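Local atomic coordinates of CghA (Chaetomium globosum, PDB entry 6KBC), a protein that belongs to the Diels-Alderase family and is built largely of beta strands in two calycin-type domains. Residues P22-F34 with P166-A178. Sequence-based numbering, arbitrary orientation.
Sequences PGSAVIPNSGNLF and PTLPQSDREAEVA
The carboxylate of Asp172 is tied to the backbone of Val26 through two waters, one on each oxygen. Water 1 accepts from Val26 N and donates to Asp172 OD2; water 2 donates both to Val26 O and, at 2.6 Å, to Asp172 OD1. The backbone N and O of Val26 thus reach the acid through water, while its side chain touches it directly: the two side chains run antiparallel alongside each other, with Val26 CB 3.3 Å from Asp172 OD1. With CG1 anti to its own nitrogen (chi1 177°), Val26 sends that methyl to Ala175 CB, 4.0 Å away, on the helix 172-175. Ser171 is the N-cap of this short, weakly bonded helix, its OG accepting from Glu174 N, while Glu174 OE2 in turn takes the N-H of Gln170.

The direct backbone link lies further along, where Asn29 N donates to Pro169 O at 2.8 Å, approaching the carbonyl almost head-on (C=O...N 161°). Beside it, Pro28 CB rests on the carbonyl oxygen of Gln170. Both methyls of Leu168 lie against the turn's backbone, CD1 on Asn29 O and CD2 3.7 Å from Ser30 O. Asn32 holds that turn in shape: Ile27 N uses an in-plane lone pair of its OD1, and its ND2 meets Ile27 O likewise but stands 62° above the carbonyl plane of Ser30. An ST turn adds to this, Asn32 N donating to Ser30 OG, which also bonds Gly110 O.

Both segments are connections of the N-terminal calycin-like domain: 22-34 joins strands 6-10 and 46-54, while 166-178 links strands 154-162 and 181-200. Val26 also packs on Tyr182 and Trp230 of strands 181-200 and 223-231, while Glu174 O bonds Asn272 on strand 269-277, bringing the helix against the C-terminal domain.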
# COMPACT_ATOMS: atom_id res chain seq x y z
N PRO A 22 -3.50 0.33 24.08
CA PRO A 22 -2.43 -0.21 23.24
C PRO A 22 -2.92 -1.35 22.37
O PRO A 22 -3.85 -2.08 22.72
CB PRO A 22 -1.38 -0.70 24.26
CG PRO A 22 -2.05 -0.68 25.60
CD PRO A 22 -3.46 -0.20 25.45
N GLY A 23 -2.29 -1.49 21.21
CA GLY A 23 -2.48 -2.67 20.40
C GLY A 23 -1.50 -3.76 20.79
O GLY A 23 -0.50 -3.50 21.46
N SER A 24 -1.78 -4.98 20.36
CA SER A 24 -0.84 -6.04 20.65
C SER A 24 0.46 -5.82 19.87
O SER A 24 0.53 -4.98 18.96
CB SER A 24 -1.43 -7.41 20.33
OG SER A 24 -1.62 -7.57 18.94
N ALA A 25 1.49 -6.58 20.23
CA ALA A 25 2.84 -6.30 19.79
C ALA A 25 3.09 -6.84 18.38
O ALA A 25 2.37 -7.70 17.87
CB ALA A 25 3.86 -6.90 20.75
N VAL A 26 4.15 -6.31 17.75
CA VAL A 26 4.65 -6.89 16.52
C VAL A 26 5.10 -8.31 16.79
O VAL A 26 5.82 -8.58 17.76
CB VAL A 26 5.82 -6.07 15.96
CG1 VAL A 26 6.38 -6.74 14.70
CG2 VAL A 26 5.40 -4.64 15.66
N ILE A 27 4.69 -9.23 15.93
CA ILE A 27 5.17 -10.61 15.95
C ILE A 27 6.28 -10.73 14.92
O ILE A 27 6.01 -10.56 13.71
CB ILE A 27 4.04 -11.61 15.66
CG1 ILE A 27 2.87 -11.37 16.61
CG2 ILE A 27 4.57 -13.04 15.73
CD1 ILE A 27 1.58 -12.05 16.19
N PRO A 28 7.51 -11.01 15.31
CA PRO A 28 8.57 -11.22 14.32
C PRO A 28 8.26 -12.37 13.39
O PRO A 28 7.57 -13.33 13.75
CB PRO A 28 9.81 -11.53 15.18
CG PRO A 28 9.27 -11.95 16.50
CD PRO A 28 7.99 -11.19 16.69
N ASN A 29 8.77 -12.25 12.16
CA ASN A 29 8.67 -13.28 11.13
C ASN A 29 7.22 -13.73 10.90
O ASN A 29 6.94 -14.91 10.72
CB ASN A 29 9.54 -14.48 11.47
CG ASN A 29 9.82 -15.34 10.27
OD1 ASN A 29 10.04 -14.83 9.16
ND2 ASN A 29 9.80 -16.65 10.48
N SER A 30 6.30 -12.77 10.87
CA SER A 30 4.89 -13.08 10.69
C SER A 30 4.24 -12.01 9.83
O SER A 30 4.64 -10.84 9.85
CB SER A 30 4.18 -13.17 12.04
OG SER A 30 2.77 -13.09 11.91
N GLY A 31 3.24 -12.43 9.06
CA GLY A 31 2.38 -11.48 8.38
C GLY A 31 1.66 -10.54 9.32
O GLY A 31 1.22 -9.46 8.89
N ASN A 32 1.52 -10.91 10.60
CA ASN A 32 0.84 -10.08 11.58
C ASN A 32 -0.59 -9.76 11.15
O ASN A 32 -1.12 -8.70 11.48
CB ASN A 32 1.60 -8.79 11.86
CG ASN A 32 2.76 -8.99 12.82
OD1 ASN A 32 2.63 -8.72 14.02
ND2 ASN A 32 3.89 -9.44 12.30
N LEU A 33 -1.22 -10.68 10.43
CA LEU A 33 -2.49 -10.38 9.79
C LEU A 33 -3.63 -10.27 10.78
O LEU A 33 -4.63 -9.60 10.50
CB LEU A 33 -2.81 -11.45 8.74
CG LEU A 33 -1.82 -11.47 7.59
CD1 LEU A 33 -2.18 -12.56 6.57
CD2 LEU A 33 -1.76 -10.07 6.95
N PHE A 34 -3.52 -10.93 11.93
CA PHE A 34 -4.58 -10.82 12.91
C PHE A 34 -4.59 -9.42 13.53
O PHE A 34 -3.52 -8.86 13.81
CB PHE A 34 -4.42 -11.89 14.00
CG PHE A 34 -5.64 -12.02 14.88
CD1 PHE A 34 -6.76 -12.71 14.42
CD2 PHE A 34 -5.67 -11.45 16.13
CE1 PHE A 34 -7.88 -12.83 15.22
CE2 PHE A 34 -6.80 -11.56 16.94
CZ PHE A 34 -7.90 -12.26 16.48
N PRO A 166 11.51 -12.88 -0.18
CA PRO A 166 11.74 -12.57 1.24
C PRO A 166 11.16 -11.20 1.58
O PRO A 166 11.34 -10.24 0.83
CB PRO A 166 13.26 -12.59 1.37
CG PRO A 166 13.77 -12.34 -0.01
CD PRO A 166 12.77 -12.98 -0.94
N THR A 167 10.47 -11.12 2.72
CA THR A 167 9.75 -9.89 3.02
C THR A 167 9.43 -9.66 4.49
O THR A 167 9.21 -8.51 4.91
CB THR A 167 8.44 -9.87 2.22
OG1 THR A 167 7.81 -8.59 2.36
CG2 THR A 167 7.48 -10.96 2.73
N LEU A 168 9.36 -10.73 5.29
CA LEU A 168 8.72 -10.53 6.59
C LEU A 168 9.67 -9.83 7.55
O LEU A 168 10.88 -10.08 7.52
CB LEU A 168 8.26 -11.88 7.17
CG LEU A 168 7.12 -12.55 6.38
CD1 LEU A 168 6.83 -13.99 6.86
CD2 LEU A 168 5.84 -11.72 6.45
N PRO A 169 9.17 -8.92 8.39
CA PRO A 169 10.05 -8.22 9.33
C PRO A 169 10.50 -9.15 10.43
O PRO A 169 9.72 -9.96 10.96
CB PRO A 169 9.17 -7.09 9.87
CG PRO A 169 7.79 -7.63 9.78
CD PRO A 169 7.77 -8.49 8.53
N GLN A 170 11.77 -9.03 10.79
CA GLN A 170 12.40 -9.90 11.76
C GLN A 170 12.46 -9.27 13.14
O GLN A 170 12.98 -9.89 14.08
CB GLN A 170 13.81 -10.25 11.28
CG GLN A 170 13.90 -10.97 9.92
CD GLN A 170 13.00 -12.20 9.78
OE1 GLN A 170 11.87 -12.11 9.30
NE2 GLN A 170 13.50 -13.34 10.24
N SER A 171 11.90 -8.07 13.29
CA SER A 171 12.03 -7.25 14.48
C SER A 171 11.00 -6.13 14.39
O SER A 171 10.43 -5.88 13.32
CB SER A 171 13.45 -6.68 14.61
OG SER A 171 13.64 -5.61 13.69
N ASP A 172 10.76 -5.46 15.52
CA ASP A 172 9.84 -4.33 15.50
C ASP A 172 10.33 -3.25 14.55
O ASP A 172 9.52 -2.64 13.83
CB ASP A 172 9.68 -3.76 16.91
CG ASP A 172 8.80 -4.63 17.79
OD1 ASP A 172 8.75 -5.86 17.55
OD2 ASP A 172 8.15 -4.08 18.70
N ARG A 173 11.64 -2.99 14.53
CA ARG A 173 12.22 -1.96 13.67
C ARG A 173 11.93 -2.25 12.20
O ARG A 173 11.62 -1.34 11.43
CB ARG A 173 13.72 -1.88 13.93
CG ARG A 173 14.49 -0.91 13.03
CD ARG A 173 13.98 0.51 13.24
NE ARG A 173 14.59 1.47 12.33
CZ ARG A 173 14.18 1.69 11.08
NH1 ARG A 173 13.16 0.98 10.59
NH2 ARG A 173 14.78 2.61 10.33
N GLU A 174 12.05 -3.52 11.79
CA GLU A 174 11.83 -3.87 10.39
C GLU A 174 10.37 -3.78 9.98
O GLU A 174 10.09 -3.68 8.78
CB GLU A 174 12.37 -5.27 10.14
CG GLU A 174 13.85 -5.38 10.46
CD GLU A 174 14.50 -6.59 9.79
OE1 GLU A 174 15.71 -6.54 9.51
OE2 GLU A 174 13.78 -7.59 9.57
N ALA A 175 9.44 -3.78 10.92
CA ALA A 175 8.03 -3.61 10.59
C ALA A 175 7.62 -2.15 10.55
O ALA A 175 6.54 -1.83 10.05
CB ALA A 175 7.16 -4.34 11.61
N GLU A 176 8.46 -1.26 11.07
CA GLU A 176 8.09 0.14 11.19
C GLU A 176 8.14 0.82 9.83
O GLU A 176 9.00 0.52 9.00
CB GLU A 176 9.05 0.84 12.15
CG GLU A 176 8.79 0.49 13.61
CD GLU A 176 9.63 1.33 14.56
OE1 GLU A 176 10.78 1.68 14.21
OE2 GLU A 176 9.12 1.66 15.65
N VAL A 177 7.20 1.74 9.62
CA VAL A 177 7.32 2.76 8.58
C VAL A 177 7.61 4.13 9.20
O VAL A 177 7.92 5.08 8.46
CB VAL A 177 6.04 2.82 7.72
CG1 VAL A 177 4.86 3.28 8.55
CG2 VAL A 177 6.23 3.67 6.46
N ALA A 178 7.48 4.25 10.51
CA ALA A 178 7.88 5.39 11.33
C ALA A 178 7.89 4.90 12.77
O ALA A 178 7.40 3.79 13.06
CB ALA A 178 6.93 6.59 11.15
O HOH W 1 5.71 -4.34 19.17
O HOH W 2 7.55 -7.15 19.45